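Local coordinates for protein fluoride-specific ion channel FluC (Bordetella pertussis, PDB 5NKQ) that forms a double-barrelled, fluoride-specific channel in the bacterial inner membrane that lowers cytoplasmic fluoride and excludes chloride, at residues Ala42-Met53 with Ala71-Thr81. Numbering follows the deposited sequence.
Sequences ANLVGGYLIGVM and AVTGFLGGLTT. With NA (sodium ion), chain I; F (fluoride ion), chain J.
Asn-43 turns its CG anti to its own carbonyl carbon (chi1 -75°), which carries the amide off the flank of helix 37-59 to the backbone of Thr-81, just past the end of helix 65-79. Its OD1 accepts from Thr-81 N at 2.9 Å, nearly straight at 163° and in the carbonyl plane of the amide. ND2 reaches back to Thr-81 O at 3.3 Å, a more bent bond; two bonds from one side-chain amide to one residue's backbone would limit the amide's rotation. The same ND2 also donates to the fluoride ion at 2.8 Å, and Ser-108 is a further partner of that ion, so the end of helix 65-79 lies beside a fluoride site. The break within the membrane span 65-94 is a worked example of a helix end making a metal site: Thr-80 O binds the structural sodium ion at 2.2 Å, and Gly-77 O is a second ligand. Thr-80 OG1 donates a hydrogen bond back to Leu-76 O, which also accepts from Thr-80 N, while CG2 of Thr-80 lies 3.6 Å from Gly-46 CA, against bare backbone.

Beyond this polar end the two helical segments run roughly antiparallel (156° between their directions), joined by a knob-into-hole: Leu-76 enters between Gly-46, Leu-49, Ile-50 and Met-53. Its two methyls divide the work, CD2 meeting Leu-49 CB at 3.6 Å and CD1 lying over the backbone of Ile-50. Further along, Val-72 straddles two neighbours, CG1 on Ile-50 CD1 and CG2 on Met-53 CB.

Helix 98-126 packs on helix 37-59 through Leu-44, Tyr-48 and Val-52, and helix 6-30 touches Phe-75 and Leu-79; at the break after helix 65-79, Gly-77 and Thr-80 of the second subunit complete the sodium site in the dual-topology dimer.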
ATOM      1  N   ALA A  42       3.290  -5.308   8.561  1.00 28.20           N
ATOM      2  CA  ALA A  42       3.522  -5.725   7.182  1.00 36.95           C
ATOM      3  C   ALA A  42       4.027  -4.567   6.331  1.00 33.82           C
ATOM      4  O   ALA A  42       4.922  -4.744   5.496  1.00 36.83           O
ATOM      5  CB  ALA A  42       2.240  -6.309   6.589  1.00 27.88           C
ATOM      6  N   ASN A  43       3.470  -3.370   6.531  1.00 33.51           N
ATOM      7  CA  ASN A  43       3.903  -2.217   5.749  1.00 34.72           C
ATOM      8  C   ASN A  43       5.276  -1.727   6.191  1.00 30.68           C
ATOM      9  O   ASN A  43       6.093  -1.321   5.356  1.00 34.68           O
ATOM     10  CB  ASN A  43       2.869  -1.095   5.849  1.00 27.66           C
ATOM     11  CG  ASN A  43       1.625  -1.376   5.028  1.00 38.77           C
ATOM     12  OD1 ASN A  43       1.672  -2.120   4.049  1.00 35.53           O
ATOM     13  ND2 ASN A  43       0.506  -0.776   5.420  1.00 39.38           N
ATOM     14  N   LEU A  44       5.552  -1.757   7.497  1.00 32.37           N
ATOM     15  CA  LEU A  44       6.855  -1.318   7.986  1.00 33.33           C
ATOM     16  C   LEU A  44       7.958  -2.278   7.554  1.00 36.26           C
ATOM     17  O   LEU A  44       9.025  -1.848   7.100  1.00 28.25           O
ATOM     18  CB  LEU A  44       6.831  -1.179   9.509  1.00 35.93           C
ATOM     19  CG  LEU A  44       6.019  -0.018  10.085  1.00 37.66           C
ATOM     20  CD1 LEU A  44       6.080  -0.021  11.605  1.00 38.98           C
ATOM     21  CD2 LEU A  44       6.508   1.307   9.528  1.00 32.05           C
ATOM     22  N   VAL A  45       7.719  -3.584   7.694  1.00 34.08           N
ATOM     23  CA  VAL A  45       8.711  -4.570   7.271  1.00 31.61           C
ATOM     24  C   VAL A  45       8.907  -4.513   5.762  1.00 32.64           C
ATOM     25  O   VAL A  45      10.040  -4.567   5.265  1.00 31.77           O
ATOM     26  CB  VAL A  45       8.297  -5.978   7.740  1.00 31.20           C
ATOM     27  CG1 VAL A  45       9.148  -7.040   7.064  1.00 29.34           C
ATOM     28  CG2 VAL A  45       8.417  -6.083   9.252  1.00 30.46           C
ATOM     29  N   GLY A  46       7.812  -4.395   5.009  1.00 36.53           N
ATOM     30  CA  GLY A  46       7.933  -4.287   3.565  1.00 27.67           C
ATOM     31  C   GLY A  46       8.641  -3.019   3.130  1.00 31.89           C
ATOM     32  O   GLY A  46       9.380  -3.017   2.143  1.00 30.35           O
ATOM     33  N   GLY A  47       8.424  -1.922   3.859  1.00 28.66           N
ATOM     34  CA  GLY A  47       9.136  -0.694   3.551  1.00 27.73           C
ATOM     35  C   GLY A  47      10.630  -0.816   3.784  1.00 36.52           C
ATOM     36  O   GLY A  47      11.434  -0.303   3.002  1.00 38.05           O
ATOM     37  N   TYR A  48      11.021  -1.504   4.858  1.00 30.57           N
ATOM     38  CA  TYR A  48      12.439  -1.728   5.115  1.00 32.46           C
ATOM     39  C   TYR A  48      13.046  -2.669   4.081  1.00 30.08           C
ATOM     40  O   TYR A  48      14.168  -2.444   3.611  1.00 31.58           O
ATOM     41  CB  TYR A  48      12.631  -2.281   6.527  1.00 30.79           C
ATOM     42  CG  TYR A  48      14.068  -2.592   6.885  1.00 36.48           C
ATOM     43  CD1 TYR A  48      14.931  -1.590   7.308  1.00 38.76           C
ATOM     44  CD2 TYR A  48      14.559  -3.890   6.808  1.00 35.69           C
ATOM     45  CE1 TYR A  48      16.244  -1.869   7.639  1.00 39.73           C
ATOM     46  CE2 TYR A  48      15.871  -4.179   7.137  1.00 36.54           C
ATOM     47  CZ  TYR A  48      16.708  -3.165   7.551  1.00 41.28           C
ATOM     48  OH  TYR A  48      18.014  -3.446   7.881  1.00 46.29           O
ATOM     49  N   LEU A  49      12.317  -3.724   3.709  1.00 29.46           N
ATOM     50  CA  LEU A  49      12.880  -4.729   2.814  1.00 29.13           C
ATOM     51  C   LEU A  49      13.034  -4.210   1.390  1.00 30.39           C
ATOM     52  O   LEU A  49      13.916  -4.675   0.660  1.00 27.82           O
ATOM     53  CB  LEU A  49      12.017  -5.990   2.833  1.00 28.92           C
ATOM     54  CG  LEU A  49      12.107  -6.826   4.112  1.00 31.71           C
ATOM     55  CD1 LEU A  49      11.203  -8.046   4.031  1.00 30.94           C
ATOM     56  CD2 LEU A  49      13.548  -7.238   4.373  1.00 28.28           C
ATOM     57  N   ILE A  50      12.198  -3.258   0.971  1.00 30.75           N
ATOM     58  CA  ILE A  50      12.376  -2.709  -0.369  1.00 27.55           C
ATOM     59  C   ILE A  50      13.550  -1.739  -0.396  1.00 27.67           C
ATOM     60  O   ILE A  50      14.203  -1.583  -1.433  1.00 27.81           O
ATOM     61  CB  ILE A  50      11.078  -2.058  -0.880  1.00 32.53           C
ATOM     62  CG1 ILE A  50      11.182  -1.791  -2.385  1.00 27.24           C
ATOM     63  CG2 ILE A  50      10.771  -0.773  -0.124  1.00 27.43           C
ATOM     64  CD1 ILE A  50       9.893  -1.323  -3.018  1.00 32.40           C
ATOM     65  N   GLY A  51      13.849  -1.085   0.727  1.00 30.14           N
ATOM     66  CA  GLY A  51      15.090  -0.337   0.815  1.00 32.89           C
ATOM     67  C   GLY A  51      16.301  -1.248   0.750  1.00 34.01           C
ATOM     68  O   GLY A  51      17.321  -0.902   0.148  1.00 30.84           O
ATOM     69  N   VAL A  52      16.197  -2.430   1.361  1.00 34.65           N
ATOM     70  CA  VAL A  52      17.257  -3.428   1.246  1.00 33.61           C
ATOM     71  C   VAL A  52      17.378  -3.905  -0.195  1.00 35.82           C
ATOM     72  O   VAL A  52      18.481  -4.007  -0.745  1.00 39.05           O
ATOM     73  CB  VAL A  52      16.992  -4.602   2.207  1.00 28.34           C
ATOM     74  CG1 VAL A  52      17.968  -5.741   1.941  1.00 29.71           C
ATOM     75  CG2 VAL A  52      17.078  -4.138   3.655  1.00 28.55           C
ATOM     76  N   MET A  53      16.240  -4.198  -0.830  1.00 35.26           N
ATOM     77  CA  MET A  53      16.268  -4.735  -2.188  1.00 31.39           C
ATOM     78  C   MET A  53      16.783  -3.707  -3.188  1.00 29.10           C
ATOM     79  O   MET A  53      17.606  -4.035  -4.048  1.00 31.87           O
ATOM     80  CB  MET A  53      14.880  -5.228  -2.588  1.00 31.36           C
ATOM     81  CG  MET A  53      14.481  -6.544  -1.942  1.00 35.86           C
ATOM     82  SD  MET A  53      15.701  -7.846  -2.219  1.00 37.65           S
ATOM     83  CE  MET A  53      15.753  -7.893  -4.009  1.00 37.22           C
ATOM     84  N   ALA A  71      10.887 -10.758  -5.807  1.00 36.18           N
ATOM     85  CA  ALA A  71      11.132 -10.218  -4.475  1.00 33.72           C
ATOM     86  C   ALA A  71      10.378  -8.913  -4.227  1.00 31.55           C
ATOM     87  O   ALA A  71       9.700  -8.772  -3.206  1.00 35.47           O
ATOM     88  CB  ALA A  71      12.634 -10.004  -4.264  1.00 30.92           C
ATOM     89  N   VAL A  72      10.492  -7.952  -5.142  1.00 32.01           N
ATOM     90  CA  VAL A  72       9.912  -6.629  -4.932  1.00 29.89           C
ATOM     91  C   VAL A  72       8.495  -6.583  -5.487  1.00 31.24           C
ATOM     92  O   VAL A  72       7.531  -6.382  -4.740  1.00 30.13           O
ATOM     93  CB  VAL A  72      10.782  -5.530  -5.568  1.00 29.99           C
ATOM     94  CG1 VAL A  72      10.196  -4.160  -5.274  1.00 28.01           C
ATOM     95  CG2 VAL A  72      12.213  -5.627  -5.063  1.00 27.16           C
ATOM     96  N   THR A  73       8.360  -6.758  -6.805  1.00 32.12           N
ATOM     97  CA  THR A  73       7.041  -6.710  -7.428  1.00 26.71           C
ATOM     98  C   THR A  73       6.133  -7.804  -6.879  1.00 30.05           C
ATOM     99  O   THR A  73       4.936  -7.578  -6.660  1.00 26.69           O
ATOM    100  CB  THR A  73       7.172  -6.833  -8.947  1.00 29.62           C
ATOM    101  OG1 THR A  73       8.079  -5.835  -9.432  1.00 33.16           O
ATOM    102  CG2 THR A  73       5.819  -6.649  -9.620  1.00 26.57           C
ATOM    103  N   GLY A  74       6.684  -8.990  -6.641  1.00 29.59           N
ATOM    104  CA  GLY A  74       5.905 -10.092  -6.118  1.00 26.87           C
ATOM    105  C   GLY A  74       5.791 -10.094  -4.607  1.00 32.21           C
ATOM    106  O   GLY A  74       4.751  -9.716  -4.060  1.00 30.52           O
ATOM    107  N   PHE A  75       6.865 -10.501  -3.923  1.00 28.45           N
ATOM    108  CA  PHE A  75       6.799 -10.723  -2.481  1.00 35.05           C
ATOM    109  C   PHE A  75       6.445  -9.444  -1.731  1.00 32.63           C
ATOM    110  O   PHE A  75       5.468  -9.402  -0.974  1.00 27.19           O
ATOM    111  CB  PHE A  75       8.126 -11.294  -1.978  1.00 27.31           C
ATOM    112  CG  PHE A  75       8.173 -11.488  -0.490  1.00 36.59           C
ATOM    113  CD1 PHE A  75       7.505 -12.546   0.103  1.00 37.31           C
ATOM    114  CD2 PHE A  75       8.883 -10.613   0.315  1.00 27.53           C
ATOM    115  CE1 PHE A  75       7.542 -12.729   1.474  1.00 36.86           C
ATOM    116  CE2 PHE A  75       8.926 -10.790   1.686  1.00 31.74           C
ATOM    117  CZ  PHE A  75       8.254 -11.850   2.266  1.00 34.60           C
ATOM    118  N   LEU A  76       7.235  -8.386  -1.923  1.00 30.69           N
ATOM    119  CA  LEU A  76       6.973  -7.142  -1.207  1.00 33.27           C
ATOM    120  C   LEU A  76       5.680  -6.486  -1.671  1.00 36.03           C
ATOM    121  O   LEU A  76       5.033  -5.775  -0.892  1.00 37.09           O
ATOM    122  CB  LEU A  76       8.155  -6.189  -1.371  1.00 32.88           C
ATOM    123  CG  LEU A  76       9.446  -6.719  -0.746  1.00 32.82           C
ATOM    124  CD1 LEU A  76      10.600  -5.762  -0.987  1.00 32.78           C
ATOM    125  CD2 LEU A  76       9.248  -6.973   0.741  1.00 27.47           C
ATOM    126  N   GLY A  77       5.284  -6.713  -2.926  1.00 34.49           N
ATOM    127  CA  GLY A  77       4.004  -6.222  -3.398  1.00 29.80           C
ATOM    128  C   GLY A  77       2.818  -6.972  -2.830  1.00 32.20           C
ATOM    129  O   GLY A  77       1.703  -6.442  -2.831  1.00 36.56           O
ATOM    130  N   GLY A  78       3.031  -8.193  -2.351  1.00 28.25           N
ATOM    131  CA  GLY A  78       1.974  -8.941  -1.703  1.00 27.01           C
ATOM    132  C   GLY A  78       2.008  -8.779  -0.200  1.00 32.43           C
ATOM    133  O   GLY A  78       0.990  -8.952   0.477  1.00 33.23           O
ATOM    134  N   LEU A  79       3.183  -8.434   0.334  1.00 27.20           N
ATOM    135  CA  LEU A  79       3.322  -8.252   1.776  1.00 27.35           C
ATOM    136  C   LEU A  79       2.703  -6.937   2.231  1.00 27.33           C
ATOM    137  O   LEU A  79       1.933  -6.905   3.199  1.00 27.42           O
ATOM    138  CB  LEU A  79       4.797  -8.317   2.169  1.00 27.45           C
ATOM    139  CG  LEU A  79       5.109  -7.977   3.626  1.00 37.76           C
ATOM    140  CD1 LEU A  79       4.395  -8.934   4.575  1.00 27.77           C
ATOM    141  CD2 LEU A  79       6.610  -7.994   3.860  1.00 27.73           C
ATOM    142  N   THR A  80       3.032  -5.840   1.557  1.00 29.16           N
ATOM    143  CA  THR A  80       2.469  -4.549   1.918  1.00 30.62           C
ATOM    144  C   THR A  80       1.079  -4.390   1.310  1.00 31.71           C
ATOM    145  O   THR A  80       0.660  -5.154   0.440  1.00 31.02           O
ATOM    146  CB  THR A  80       3.382  -3.412   1.462  1.00 29.56           C
ATOM    147  OG1 THR A  80       3.471  -3.410   0.031  1.00 30.96           O
ATOM    148  CG2 THR A  80       4.769  -3.587   2.054  1.00 27.28           C
ATOM    149  N   THR A  81       0.354  -3.380   1.785  1.00 31.00           N
ATOM    150  CA  THR A  81      -0.996  -3.146   1.296  1.00 34.71           C
ATOM    151  C   THR A  81      -1.373  -1.691   1.530  1.00 35.58           C
ATOM    152  O   THR A  81      -1.119  -1.139   2.603  1.00 35.45           O
ATOM    153  CB  THR A  81      -2.009  -4.076   1.980  1.00 32.88           C
ATOM    154  OG1 THR A  81      -3.338  -3.702   1.596  1.00 27.03           O
ATOM    155  CG2 THR A  81      -1.876  -4.004   3.496  1.00 30.29           C
TER
HETATM  156 NA    NA I 201       0.118  -5.189  -1.749  1.00 39.07          NA
HETATM  157  F     F J 202      -0.489   0.454   7.732  1.00 42.52           F